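Local coordinates for protein HI_1472 (Haemophilus influenzae, PDB 3PSA) that binds molybdate and tungstate in the periplasm and serves as the solute-binding component of the low-affinity molybdate importer MolBCA, at residues 24-29 against 70-75; 112-117 against 278-283; 196-201 against 218-223. One frame throughout, in Å; residues are numbered along the deposited sequence.

Contact 1 (24-29 against 70-75); sequences LQHQTL and GDLNSV. With WO4 (tungstate(VI)ion), chain B.
Leu24 and Asp71 bring the two backbones closest, their CA atoms 5.4 Å apart, just before helix 26-34 and beside the loop 70-75. Leu24 leans on the turn, its CB 3.5 Å from Asp71 O. A branched leucine fits because its two methyls take different neighbours: CD2 rests on the bare backbone of Gly70, which has no side chain to hold it off, and CD1 meets Val75 CG2. One water donates to both Leu24 O and Leu72 O. The turn is braced by Asp71 OD1, which accepts from Asn73 N, making an Asx turn, and from Ser74 OG on the opposite face of the carboxylate. Leu72 sends CD2 to the edge of the His26 imidazole, 3.7 Å from ND1. With chi1 at 51°, His26 CG stands between backbone N and carbonyl carbon, and NE2, at the end of the ring away from CB, reaches the anion: it donates to tungstate O2 over 2.7 Å, nearly straight at 169°. Gln27 OE1 lies over the centre of this ring, while Gln27 NE2 makes a weak bond to tungstate O4. This is the oxyanion site of a periplasmic binding protein, built at the start of the helix that follows a parallel strand.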
ATOM      1  N   LEU A  24     -10.854  -9.438   1.293  1.00  8.83           N
ATOM      2  CA  LEU A  24      -9.689 -10.305   1.584  1.00  9.05           C
ATOM      3  C   LEU A  24      -8.373  -9.658   1.090  1.00  8.78           C
ATOM      4  O   LEU A  24      -7.485 -10.333   0.547  1.00  9.36           O
ATOM      5  CB  LEU A  24      -9.860 -11.753   1.043  1.00 10.41           C
ATOM      6  CG  LEU A  24     -11.107 -12.558   1.512  1.00  8.16           C
ATOM      7  CD1 LEU A  24     -11.179 -13.863   0.846  1.00  9.92           C
ATOM      8  CD2 LEU A  24     -11.234 -12.787   3.013  1.00 11.17           C
ATOM      9  N   GLN A  25      -8.238  -8.348   1.283  1.00  8.62           N
ATOM     10  CA  GLN A  25      -6.999  -7.671   0.905  1.00  8.49           C
ATOM     11  C   GLN A  25      -6.928  -6.423   1.731  1.00  7.93           C
ATOM     12  O   GLN A  25      -7.925  -5.663   1.814  1.00  9.01           O
ATOM     13  CB  GLN A  25      -7.022  -7.235  -0.555  1.00  7.71           C
ATOM     14  CG  GLN A  25      -5.694  -6.623  -1.022  1.00 10.06           C
ATOM     15  CD  GLN A  25      -5.830  -5.769  -2.267  1.00  9.45           C
ATOM     16  OE1 GLN A  25      -5.205  -6.047  -3.310  1.00 11.78           O
ATOM     17  NE2 GLN A  25      -6.619  -4.723  -2.173  1.00  9.48           N
ATOM     18  N   HIS A  26      -5.761  -6.201   2.353  1.00  7.78           N
ATOM     19  CA  HIS A  26      -5.599  -5.083   3.243  1.00  7.79           C
ATOM     20  C   HIS A  26      -5.604  -3.714   2.532  1.00  7.88           C
ATOM     21  O   HIS A  26      -6.092  -2.720   3.102  1.00  8.06           O
ATOM     22  CB  HIS A  26      -4.331  -5.263   4.115  1.00  7.72           C
ATOM     23  CG  HIS A  26      -3.082  -5.580   3.335  1.00  9.71           C
ATOM     24  ND1 HIS A  26      -2.905  -6.767   2.658  1.00 10.79           N
ATOM     25  CD2 HIS A  26      -1.915  -4.910   3.197  1.00  8.36           C
ATOM     26  CE1 HIS A  26      -1.720  -6.797   2.083  1.00  8.75           C
ATOM     27  NE2 HIS A  26      -1.092  -5.677   2.393  1.00  9.15           N
ATOM     28  N   GLN A  27      -5.113  -3.647   1.300  1.00  8.81           N
ATOM     29  CA  GLN A  27      -5.120  -2.394   0.572  1.00  7.80           C
ATOM     30  C   GLN A  27      -6.545  -1.955   0.260  1.00  7.45           C
ATOM     31  O   GLN A  27      -6.886  -0.823   0.502  1.00  7.08           O
ATOM     32  CB  GLN A  27      -4.343  -2.482  -0.737  1.00  8.39           C
ATOM     33  CG  GLN A  27      -2.851  -2.671  -0.525  1.00 10.29           C
ATOM     34  CD  GLN A  27      -2.404  -4.138  -0.506  1.00 11.55           C
ATOM     35  OE1 GLN A  27      -3.238  -5.065  -0.449  1.00 11.83           O
ATOM     36  NE2 GLN A  27      -1.058  -4.364  -0.579  1.00  8.38           N
ATOM     37  N   THR A  28      -7.387  -2.874  -0.215  1.00  8.17           N
ATOM     38  CA  THR A  28      -8.784  -2.541  -0.475  1.00  8.16           C
ATOM     39  C   THR A  28      -9.452  -2.178   0.854  1.00  8.61           C
ATOM     40  O   THR A  28     -10.278  -1.228   0.935  1.00  8.30           O
ATOM     41  CB  THR A  28      -9.539  -3.672  -1.181  1.00  7.21           C
ATOM     42  OG1 THR A  28      -8.995  -3.839  -2.497  1.00  8.73           O
ATOM     43  CG2 THR A  28     -11.014  -3.359  -1.285  1.00  9.74           C
ATOM     44  N   LEU A  29      -9.125  -2.915   1.911  1.00  8.72           N
ATOM     45  CA  LEU A  29      -9.703  -2.615   3.223  1.00  8.22           C
ATOM     46  C   LEU A  29      -9.431  -1.174   3.666  1.00  9.06           C
ATOM     47  O   LEU A  29     -10.354  -0.451   4.094  1.00  9.38           O
ATOM     48  CB  LEU A  29      -9.207  -3.605   4.285  1.00  8.26           C
ATOM     49  CG  LEU A  29      -9.893  -3.426   5.644  1.00 10.41           C
ATOM     50  CD1 LEU A  29     -11.414  -3.348   5.503  1.00 12.41           C
ATOM     51  CD2 LEU A  29      -9.486  -4.571   6.600  1.00 10.20           C
ATOM     52  N   GLY A  70     -11.131 -15.897   5.582  1.00 10.66           N
ATOM     53  CA  GLY A  70     -10.106 -16.134   4.575  1.00 11.27           C
ATOM     54  C   GLY A  70      -8.955 -15.175   4.756  1.00 10.28           C
ATOM     55  O   GLY A  70      -8.936 -14.390   5.697  1.00 10.45           O
ATOM     56  N   ASP A  71      -7.971 -15.244   3.862  1.00 11.61           N
ATOM     57  CA  ASP A  71      -6.859 -14.286   3.929  1.00 11.74           C
ATOM     58  C   ASP A  71      -6.404 -13.915   2.514  1.00 11.93           C
ATOM     59  O   ASP A  71      -7.200 -14.011   1.582  1.00 11.17           O
ATOM     60  CB  ASP A  71      -5.722 -14.784   4.858  1.00 13.43           C
ATOM     61  CG  ASP A  71      -5.042 -16.035   4.359  1.00 14.51           C
ATOM     62  OD1 ASP A  71      -5.265 -16.459   3.195  1.00 15.34           O
ATOM     63  OD2 ASP A  71      -4.218 -16.594   5.123  1.00 16.86           O
ATOM     64  N   LEU A  72      -5.138 -13.533   2.316  1.00 11.25           N
ATOM     65  CA  LEU A  72      -4.723 -13.063   1.005  1.00 11.50           C
ATOM     66  C   LEU A  72      -4.812 -14.157  -0.081  1.00 11.50           C
ATOM     67  O   LEU A  72      -5.246 -13.874  -1.179  1.00 10.57           O
ATOM     68  CB  LEU A  72      -3.300 -12.475   1.055  1.00 11.06           C
ATOM     69  CG  LEU A  72      -3.148 -11.159   1.797  1.00 13.40           C
ATOM     70  CD1 LEU A  72      -1.694 -10.866   2.070  1.00 11.11           C
ATOM     71  CD2 LEU A  72      -3.750  -9.972   1.016  1.00 11.02           C
ATOM     72  N   ASN A  73      -4.439 -15.388   0.277  1.00 12.21           N
ATOM     73  CA  ASN A  73      -4.234 -16.468  -0.698  1.00 13.46           C
ATOM     74  C   ASN A  73      -4.990 -17.753  -0.407  1.00 13.86           C
ATOM     75  O   ASN A  73      -4.721 -18.791  -1.025  1.00 13.92           O
ATOM     76  CB  ASN A  73      -2.726 -16.748  -0.864  1.00 16.26           C
ATOM     77  CG  ASN A  73      -2.053 -17.189   0.429  1.00 17.20           C
ATOM     78  OD1 ASN A  73      -2.697 -17.525   1.440  1.00 20.46           O
ATOM     79  ND2 ASN A  73      -0.721 -17.152   0.417  1.00 21.81           N
ATOM     80  N   SER A  74      -5.927 -17.684   0.532  1.00 13.17           N
ATOM     81  CA  SER A  74      -6.770 -18.838   0.836  1.00 12.88           C
ATOM     82  C   SER A  74      -8.122 -18.315   1.311  1.00 12.35           C
ATOM     83  O   SER A  74      -8.252 -17.145   1.614  1.00 11.29           O
ATOM     84  CB  SER A  74      -6.119 -19.693   1.915  1.00 12.76           C
ATOM     85  OG  SER A  74      -5.989 -19.013   3.169  1.00 16.00           O
ATOM     86  N   VAL A  75      -9.108 -19.198   1.350  1.00 11.46           N
ATOM     87  CA  VAL A  75     -10.472 -18.857   1.743  1.00 10.82           C
ATOM     88  C   VAL A  75     -11.040 -20.089   2.396  1.00 11.16           C
ATOM     89  O   VAL A  75     -10.647 -21.223   2.065  1.00 11.04           O
ATOM     90  CB  VAL A  75     -11.330 -18.418   0.535  1.00 11.15           C
ATOM     91  CG1 VAL A  75     -11.475 -19.548  -0.474  1.00  8.80           C
ATOM     92  CG2 VAL A  75     -12.708 -17.817   0.989  1.00  9.27           C
TER
HETATM   93  W   WO4 B 770       2.386  -5.035   0.302  1.00 15.53           W
HETATM   94  O1  WO4 B 770       1.777  -6.641  -0.538  1.00 14.38           O
HETATM   95  O2  WO4 B 770       1.507  -5.073   1.900  1.00  8.79           O
HETATM   96  O3  WO4 B 770       4.072  -4.405   0.830  1.00  9.48           O
HETATM   97  O4  WO4 B 770       1.672  -3.710  -0.638  1.00  6.15           O
HETATM   98  O   HOH W   1      -7.187 -12.034  -1.615  1.00  7.69           O

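Contact 2 (112-117 against 278-283); sequences ISLRTG and WGYPMP. With WO4 (tungstate(VI)ion), chain B.
Leu114 is the bump of this contact, and residues 280-282 form the hollow that receives it. Its backbone has left-handed helical angles, unusual for leucine, and its CB points into the opposing loop. CD1 is the deepest point, close to Met282 CE and more loosely beside Tyr280 CD1. It also lies 3.3 Å from Pro281 O, which is buried with no partner in the model; this probably costs some energy. Met282 starts out away from the contact, but its bent chain swings CE back to close the hollow. The rigid Pro281 ring packs in return, with CG near Leu114 CB and 3.6 Å from Leu114 O.

The Tyr280 ring is wedged between protein and ligand. On one side Ser113 O approaches CD1 obliquely at 3.2 Å. On the other, tungstate O4 lies near the ring plane, 3.1 Å from Tyr280 CD2. Tungstate O2 lies over one face of the Trp278 ring, toward its rim.

Two main-chain N-H groups grip the anion. Gly279 N donates to O3 over 3.1 Å, almost straight at 173°, and Tyr280 N donates to O4 over 3.0 Å. The direct contacts are mainly packing, with carbonyl oxygens set against carbon, whereas the Tyr280 hydroxyl is held by Asn92 OD1 and a water. Ser113 and Leu114 thus pack against the loop that carries the two anion-binding N-H groups, consistent with their helping to place it, and these uncharged donors, aimed at separate oxygens, suit a tetrahedral oxyanion.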
ATOM      1  N   ILE A 112      -8.511  -6.746  -7.112  1.00 10.60           N
ATOM      2  CA  ILE A 112      -7.919  -5.418  -7.022  1.00 10.14           C
ATOM      3  C   ILE A 112      -6.413  -5.551  -7.049  1.00  8.68           C
ATOM      4  O   ILE A 112      -5.807  -6.291  -6.249  1.00 10.93           O
ATOM      5  CB  ILE A 112      -8.338  -4.677  -5.704  1.00 10.13           C
ATOM      6  CG1 ILE A 112      -9.850  -4.463  -5.649  1.00  8.63           C
ATOM      7  CG2 ILE A 112      -7.551  -3.382  -5.507  1.00  5.97           C
ATOM      8  CD1 ILE A 112     -10.408  -3.624  -6.745  1.00 11.78           C
ATOM      9  N   SER A 113      -5.820  -4.821  -7.987  1.00  9.58           N
ATOM     10  CA  SER A 113      -4.354  -4.745  -8.123  1.00  9.27           C
ATOM     11  C   SER A 113      -3.764  -3.375  -7.802  1.00  9.12           C
ATOM     12  O   SER A 113      -2.555  -3.284  -7.531  1.00  9.33           O
ATOM     13  CB  SER A 113      -3.913  -5.123  -9.538  1.00 10.26           C
ATOM     14  OG  SER A 113      -4.269  -4.132 -10.496  1.00 12.00           O
ATOM     15  N   LEU A 114      -4.578  -2.329  -7.914  1.00  8.89           N
ATOM     16  CA  LEU A 114      -4.131  -0.916  -7.896  1.00  8.57           C
ATOM     17  C   LEU A 114      -3.042  -0.611  -8.943  1.00  9.61           C
ATOM     18  O   LEU A 114      -2.156   0.243  -8.733  1.00  9.92           O
ATOM     19  CB  LEU A 114      -3.757  -0.418  -6.468  1.00  8.87           C
ATOM     20  CG  LEU A 114      -4.779  -0.718  -5.343  1.00  6.57           C
ATOM     21  CD1 LEU A 114      -4.175  -0.528  -3.914  1.00  9.64           C
ATOM     22  CD2 LEU A 114      -6.150   0.024  -5.528  1.00  9.01           C
ATOM     23  N   ARG A 115      -3.078  -1.350 -10.053  1.00 11.56           N
ATOM     24  CA  ARG A 115      -2.099  -1.148 -11.134  1.00 13.18           C
ATOM     25  C   ARG A 115      -2.740  -1.481 -12.461  1.00 14.45           C
ATOM     26  O   ARG A 115      -3.570  -2.381 -12.542  1.00 14.38           O
ATOM     27  CB  ARG A 115      -0.814  -1.967 -10.939  1.00 14.66           C
ATOM     28  CG  ARG A 115      -0.946  -3.443 -10.970  1.00 17.42           C
ATOM     29  CD  ARG A 115       0.475  -4.020 -11.149  1.00 19.23           C
ATOM     30  NE  ARG A 115       0.482  -5.430 -11.523  1.00 19.37           N
ATOM     31  CZ  ARG A 115       0.680  -6.423 -10.669  1.00 19.26           C
ATOM     32  NH1 ARG A 115       0.868  -6.170  -9.387  1.00 18.59           N
ATOM     33  NH2 ARG A 115       0.672  -7.667 -11.090  1.00 21.47           N
ATOM     34  N   THR A 116      -2.425  -0.693 -13.479  1.00 14.87           N
ATOM     35  CA  THR A 116      -2.769  -1.059 -14.838  1.00 17.20           C
ATOM     36  C   THR A 116      -1.587  -1.836 -15.403  1.00 17.81           C
ATOM     37  O   THR A 116      -1.316  -2.977 -14.958  1.00 20.22           O
ATOM     38  CB  THR A 116      -3.186   0.175 -15.699  1.00 16.01           C
ATOM     39  OG1 THR A 116      -2.155   1.180 -15.702  1.00 16.56           O
ATOM     40  CG2 THR A 116      -4.489   0.794 -15.145  1.00 15.17           C
ATOM     41  N   GLY A 117      -0.876  -1.231 -16.345  1.00 18.66           N
ATOM     42  CA  GLY A 117       0.320  -1.828 -16.926  1.00 20.05           C
ATOM     43  C   GLY A 117      -0.041  -2.972 -17.843  1.00 21.01           C
ATOM     44  O   GLY A 117      -1.188  -3.063 -18.333  1.00 21.72           O
ATOM     45  N   TRP A 278       4.992   0.677   0.454  1.00  8.18           N
ATOM     46  CA  TRP A 278       4.502  -0.644   0.240  1.00  7.87           C
ATOM     47  C   TRP A 278       4.701  -1.048  -1.205  1.00  8.81           C
ATOM     48  O   TRP A 278       4.936  -0.221  -2.137  1.00  8.68           O
ATOM     49  CB  TRP A 278       3.015  -0.698   0.631  1.00  8.18           C
ATOM     50  CG  TRP A 278       2.699  -0.707   2.146  1.00  7.83           C
ATOM     51  CD1 TRP A 278       3.567  -0.526   3.212  1.00  9.08           C
ATOM     52  CD2 TRP A 278       1.399  -0.894   2.716  1.00  8.59           C
ATOM     53  NE1 TRP A 278       2.875  -0.614   4.394  1.00  7.55           N
ATOM     54  CE2 TRP A 278       1.547  -0.847   4.122  1.00  7.52           C
ATOM     55  CE3 TRP A 278       0.134  -1.149   2.177  1.00  8.09           C
ATOM     56  CZ2 TRP A 278       0.462  -1.009   4.987  1.00  9.95           C
ATOM     57  CZ3 TRP A 278      -0.937  -1.299   3.010  1.00  7.99           C
ATOM     58  CH2 TRP A 278      -0.784  -1.236   4.413  1.00  5.92           C
ATOM     59  N   GLY A 279       4.524  -2.336  -1.410  1.00  6.69           N
ATOM     60  CA  GLY A 279       4.534  -2.899  -2.759  1.00  7.42           C
ATOM     61  C   GLY A 279       3.445  -2.302  -3.629  1.00  7.26           C
ATOM     62  O   GLY A 279       3.640  -2.102  -4.836  1.00  9.50           O
ATOM     63  N   TYR A 280       2.323  -1.995  -2.972  1.00  7.83           N
ATOM     64  CA  TYR A 280       1.169  -1.339  -3.584  1.00  7.46           C
ATOM     65  C   TYR A 280       0.990   0.115  -3.158  1.00  7.61           C
ATOM     66  O   TYR A 280       1.236   0.500  -1.966  1.00  9.19           O
ATOM     67  CB  TYR A 280      -0.100  -2.105  -3.199  1.00  7.60           C
ATOM     68  CG  TYR A 280      -0.266  -3.501  -3.778  1.00  8.49           C
ATOM     69  CD1 TYR A 280      -1.327  -3.803  -4.653  1.00  9.53           C
ATOM     70  CD2 TYR A 280       0.609  -4.534  -3.414  1.00 10.71           C
ATOM     71  CE1 TYR A 280      -1.502  -5.116  -5.125  1.00 10.77           C
ATOM     72  CE2 TYR A 280       0.438  -5.839  -3.879  1.00 13.82           C
ATOM     73  CZ  TYR A 280      -0.586  -6.117  -4.746  1.00 10.82           C
ATOM     74  OH  TYR A 280      -0.741  -7.422  -5.184  1.00 12.99           O
ATOM     75  N   PRO A 281       0.510   0.941  -4.111  1.00  7.64           N
ATOM     76  CA  PRO A 281       0.258   2.346  -3.806  1.00  8.14           C
ATOM     77  C   PRO A 281      -1.013   2.584  -2.935  1.00  8.73           C
ATOM     78  O   PRO A 281      -2.053   1.940  -3.150  1.00  8.84           O
ATOM     79  CB  PRO A 281       0.098   2.974  -5.183  1.00  7.21           C
ATOM     80  CG  PRO A 281      -0.446   1.898  -6.050  1.00  7.62           C
ATOM     81  CD  PRO A 281       0.128   0.610  -5.511  1.00  6.99           C
ATOM     82  N   MET A 282      -0.936   3.528  -1.987  1.00  9.02           N
ATOM     83  CA  MET A 282      -2.087   3.842  -1.142  1.00  8.46           C
ATOM     84  C   MET A 282      -2.208   5.370  -1.151  1.00  8.53           C
ATOM     85  O   MET A 282      -1.178   6.101  -1.300  1.00  9.10           O
ATOM     86  CB  MET A 282      -1.940   3.290   0.314  1.00  8.43           C
ATOM     87  CG  MET A 282      -1.666   1.786   0.507  1.00 10.25           C
ATOM     88  SD  MET A 282      -3.210   0.867   0.814  1.00  9.85           S
ATOM     89  CE  MET A 282      -4.191   1.404  -0.536  1.00  6.68           C
ATOM     90  N   PRO A 283      -3.456   5.885  -1.102  1.00  7.76           N
ATOM     91  CA  PRO A 283      -3.605   7.316  -1.344  1.00  7.76           C
ATOM     92  C   PRO A 283      -2.863   8.188  -0.321  1.00  7.65           C
ATOM     93  O   PRO A 283      -2.273   9.193  -0.676  1.00  8.92           O
ATOM     94  CB  PRO A 283      -5.127   7.557  -1.267  1.00  7.30           C
ATOM     95  CG  PRO A 283      -5.670   6.370  -0.604  1.00  8.27           C
ATOM     96  CD  PRO A 283      -4.743   5.220  -0.825  1.00  7.45           C
TER
HETATM   97  W   WO4 B 770       2.386  -5.035   0.302  1.00 15.53           W
HETATM   98  O1  WO4 B 770       1.777  -6.641  -0.538  1.00 14.38           O
HETATM   99  O2  WO4 B 770       1.507  -5.073   1.900  1.00  8.79           O
HETATM  100  O3  WO4 B 770       4.072  -4.405   0.830  1.00  9.48           O
HETATM  101  O4  WO4 B 770       1.672  -3.710  -0.638  1.00  6.15           O
HETATM  102  O   HOH W   2       0.922  -7.590  -7.444  1.00 12.62           O

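Contact 3 (196-201 against 218-223); sequences YGSGKY and TIKGFK. With WO4 (tungstate(VI)ion), chain B.
The first torsions of Tyr196 and Phe222, together with the pairing of their backbones, bring the two rings together: Tyr196 CG is anti to its carbonyl carbon (chi1 -61°), whereas Phe222 has CG opposite its backbone N (chi1 -170°), and both rings emerge on the same face of the ladder and converge. Phe222 turns an edge to the face of Tyr196, with CD1 above the centre of the tyrosine ring and 3.5 Å from Tyr196 CE1. The planes are inclined at 56° in an edge-to-face pair. The phenol extends to the anion, where Tyr196 OH donates to tungstate O3; the modelled 2.4 Å is shorter than a normal hydrogen bond, so its exact length is doubtful. Gln241 NE2 is a second partner of this OH. A tyrosine suits a place needing both a flat packing face and a distant polar tip.

Beneath the rings, the backbones are antiparallel, Tyr196 and Phe222 forming a non-hydrogen-bonded pair. Gly197 N donates to Gly221 O over 2.7 Å. Ser198 N donates to Ile219 O, and Gly221 N returns a bond to Ser198 O. Glycine suits both places: a CB on Gly197 would run into Ile219 O, to which Gly197 CA makes a CA-H...O contact of 3.3 Å, and Gly221 has a positive phi. Lys200 lays its methylenes over Gly221, its CG 3.7 Å from Gly221 CA, and bends at chi2 on the way to Leu125 O, the partner of NZ. This is the end of the short two-stranded antiparallel ribbon of strands 194-196 and 222-224, where a loop continues the pairing and the ribbon presents a ligand-binding tyrosine to the molybdate site.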
ATOM      1  N   TYR A 196      12.082  -4.891  -1.206  1.00 11.10           N
ATOM      2  CA  TYR A 196      11.324  -4.709  -2.452  1.00 11.27           C
ATOM      3  C   TYR A 196      12.268  -4.320  -3.564  1.00 10.51           C
ATOM      4  O   TYR A 196      13.100  -3.421  -3.377  1.00 11.32           O
ATOM      5  CB  TYR A 196      10.248  -3.620  -2.295  1.00  9.94           C
ATOM      6  CG  TYR A 196       9.193  -3.885  -1.234  1.00 11.68           C
ATOM      7  CD1 TYR A 196       7.929  -4.396  -1.584  1.00 12.44           C
ATOM      8  CD2 TYR A 196       9.458  -3.619   0.126  1.00 11.91           C
ATOM      9  CE1 TYR A 196       6.957  -4.632  -0.581  1.00  8.07           C
ATOM     10  CE2 TYR A 196       8.503  -3.863   1.133  1.00 10.85           C
ATOM     11  CZ  TYR A 196       7.249  -4.370   0.770  1.00  7.33           C
ATOM     12  OH  TYR A 196       6.250  -4.597   1.719  1.00  8.87           O
ATOM     13  N   GLY A 197      12.215  -5.016  -4.691  1.00  9.31           N
ATOM     14  CA  GLY A 197      12.954  -4.534  -5.836  1.00 10.12           C
ATOM     15  C   GLY A 197      12.049  -3.840  -6.844  1.00 10.91           C
ATOM     16  O   GLY A 197      11.114  -3.081  -6.504  1.00 10.83           O
ATOM     17  N   SER A 198      12.324  -4.122  -8.112  1.00 11.38           N
ATOM     18  CA  SER A 198      11.557  -3.604  -9.238  1.00 11.51           C
ATOM     19  C   SER A 198      10.074  -3.988  -9.267  1.00 11.31           C
ATOM     20  O   SER A 198       9.663  -5.026  -8.735  1.00 12.62           O
ATOM     21  CB  SER A 198      12.230  -4.022 -10.575  1.00  9.90           C
ATOM     22  OG  SER A 198      12.248  -5.454 -10.756  1.00 12.92           O
ATOM     23  N   GLY A 199       9.291  -3.143  -9.934  1.00 11.91           N
ATOM     24  CA  GLY A 199       7.850  -3.379 -10.177  1.00 11.00           C
ATOM     25  C   GLY A 199       7.009  -3.189  -8.925  1.00 11.30           C
ATOM     26  O   GLY A 199       5.937  -3.773  -8.767  1.00 11.38           O
ATOM     27  N   LYS A 200       7.522  -2.378  -8.010  1.00 11.24           N
ATOM     28  CA  LYS A 200       6.835  -2.139  -6.720  1.00 10.72           C
ATOM     29  C   LYS A 200       6.725  -0.656  -6.409  1.00 10.83           C
ATOM     30  O   LYS A 200       7.614   0.122  -6.746  1.00 10.94           O
ATOM     31  CB  LYS A 200       7.571  -2.913  -5.610  1.00 11.07           C
ATOM     32  CG  LYS A 200       7.574  -4.433  -5.837  1.00 12.31           C
ATOM     33  CD  LYS A 200       6.218  -5.005  -5.422  1.00 10.02           C
ATOM     34  CE  LYS A 200       5.855  -6.292  -6.070  1.00 11.35           C
ATOM     35  NZ  LYS A 200       4.544  -6.774  -5.505  1.00 11.92           N
ATOM     36  N   TYR A 201       5.611  -0.256  -5.777  1.00 10.45           N
ATOM     37  CA  TYR A 201       5.403   1.172  -5.404  1.00  9.79           C
ATOM     38  C   TYR A 201       6.533   1.729  -4.516  1.00  9.26           C
ATOM     39  O   TYR A 201       6.796   2.941  -4.557  1.00  9.47           O
ATOM     40  CB  TYR A 201       4.004   1.433  -4.775  1.00 10.07           C
ATOM     41  CG  TYR A 201       3.916   2.846  -4.251  1.00  9.44           C
ATOM     42  CD1 TYR A 201       3.870   3.949  -5.132  1.00 10.62           C
ATOM     43  CD2 TYR A 201       4.024   3.104  -2.887  1.00  8.88           C
ATOM     44  CE1 TYR A 201       3.877   5.259  -4.648  1.00 11.62           C
ATOM     45  CE2 TYR A 201       4.070   4.404  -2.385  1.00  8.89           C
ATOM     46  CZ  TYR A 201       3.955   5.478  -3.270  1.00 11.85           C
ATOM     47  OH  TYR A 201       3.995   6.758  -2.799  1.00 11.87           O
ATOM     48  N   THR A 218      18.542  -5.072  -9.307  1.00 17.42           N
ATOM     49  CA  THR A 218      18.895  -6.498  -9.306  1.00 17.64           C
ATOM     50  C   THR A 218      17.881  -7.454  -8.666  1.00 17.84           C
ATOM     51  O   THR A 218      17.977  -8.660  -8.865  1.00 18.39           O
ATOM     52  CB  THR A 218      20.275  -6.736  -8.641  1.00 17.09           C
ATOM     53  OG1 THR A 218      20.247  -6.266  -7.288  1.00 16.19           O
ATOM     54  CG2 THR A 218      21.363  -5.973  -9.395  1.00 18.35           C
ATOM     55  N   ILE A 219      16.920  -6.923  -7.909  1.00 17.55           N
ATOM     56  CA  ILE A 219      15.923  -7.750  -7.216  1.00 15.54           C
ATOM     57  C   ILE A 219      14.591  -7.494  -7.886  1.00 15.21           C
ATOM     58  O   ILE A 219      14.296  -6.344  -8.211  1.00 15.65           O
ATOM     59  CB  ILE A 219      15.845  -7.402  -5.695  1.00 15.16           C
ATOM     60  CG1 ILE A 219      17.190  -7.700  -5.037  1.00 16.42           C
ATOM     61  CG2 ILE A 219      14.669  -8.159  -4.986  1.00 14.68           C
ATOM     62  CD1 ILE A 219      17.688  -9.130  -5.271  1.00 16.09           C
ATOM     63  N   LYS A 220      13.804  -8.553  -8.103  1.00 14.79           N
ATOM     64  CA  LYS A 220      12.471  -8.398  -8.727  1.00 14.66           C
ATOM     65  C   LYS A 220      11.367  -8.559  -7.677  1.00 14.72           C
ATOM     66  O   LYS A 220      11.201  -9.631  -7.097  1.00 14.98           O
ATOM     67  CB  LYS A 220      12.282  -9.451  -9.807  1.00 15.35           C
ATOM     68  CG  LYS A 220      10.992  -9.292 -10.586  1.00 13.94           C
ATOM     69  CD  LYS A 220      10.768 -10.495 -11.471  1.00 17.53           C
ATOM     70  CE  LYS A 220       9.504 -10.381 -12.281  1.00 18.32           C
ATOM     71  NZ  LYS A 220       9.439 -11.468 -13.331  1.00 17.44           N
ATOM     72  N   GLY A 221      10.653  -7.478  -7.397  1.00 15.31           N
ATOM     73  CA  GLY A 221       9.537  -7.530  -6.433  1.00 15.03           C
ATOM     74  C   GLY A 221       9.908  -7.806  -4.980  1.00 14.79           C
ATOM     75  O   GLY A 221      10.999  -7.447  -4.513  1.00 14.94           O
ATOM     76  N   PHE A 222       8.981  -8.410  -4.243  1.00 14.58           N
ATOM     77  CA  PHE A 222       9.226  -8.706  -2.851  1.00 14.68           C
ATOM     78  C   PHE A 222      10.010 -10.012  -2.703  1.00 14.73           C
ATOM     79  O   PHE A 222       9.514 -11.095  -3.041  1.00 14.66           O
ATOM     80  CB  PHE A 222       7.923  -8.725  -2.044  1.00 15.12           C
ATOM     81  CG  PHE A 222       8.144  -8.792  -0.554  1.00 16.40           C
ATOM     82  CD1 PHE A 222       8.593  -7.668   0.147  1.00 18.48           C
ATOM     83  CD2 PHE A 222       7.955  -9.976   0.140  1.00 18.67           C
ATOM     84  CE1 PHE A 222       8.820  -7.719   1.521  1.00 19.24           C
ATOM     85  CE2 PHE A 222       8.178 -10.040   1.532  1.00 20.39           C
ATOM     86  CZ  PHE A 222       8.608  -8.901   2.218  1.00 20.78           C
ATOM     87  N   LYS A 223      11.235  -9.907  -2.203  1.00 15.03           N
ATOM     88  CA  LYS A 223      12.138 -11.054  -2.048  1.00 14.94           C
ATOM     89  C   LYS A 223      12.908 -11.013  -0.740  1.00 15.53           C
ATOM     90  O   LYS A 223      13.184  -9.940  -0.195  1.00 13.84           O
ATOM     91  CB  LYS A 223      13.142 -11.124  -3.213  1.00 14.77           C
ATOM     92  CG  LYS A 223      12.537 -11.377  -4.615  1.00 15.79           C
ATOM     93  CD  LYS A 223      11.728 -12.702  -4.707  1.00 14.64           C
ATOM     94  CE  LYS A 223      10.819 -12.733  -5.918  1.00 17.81           C
ATOM     95  NZ  LYS A 223      11.556 -12.682  -7.199  1.00 15.79           N
TER
HETATM   96  W   WO4 B 770       2.386  -5.035   0.302  1.00 15.53           W
HETATM   97  O1  WO4 B 770       1.777  -6.641  -0.538  1.00 14.38           O
HETATM   98  O2  WO4 B 770       1.507  -5.073   1.900  1.00  8.79           O
HETATM   99  O3  WO4 B 770       4.072  -4.405   0.830  1.00  9.48           O
HETATM  100  O4  WO4 B 770       1.672  -3.710  -0.638  1.00  6.15           O

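Overall arrangement
The three contacts surround one tungstate, and Arg243 NH2 adds a further hydrogen bond to it. Contact 1 belongs with the sheet of strands 21-24 and 109-112, contact 3 with the half of the protein built on the second parallel sheet; their centres are 21 Å apart. They do not touch, their nearest atoms being about 7 Å apart, and both bind the anion. Contact 2 bridges them, its centre 14 Å from each. Toward contact 1, Gln27 NE2 packs 3.3 Å from Tyr280 CD2; toward contact 3, Gly279 O lies 2.9 Å from Tyr201 N, a probable hydrogen bond. The ligand thus sits where two lobes face each other, as in other periplasmic binding proteins.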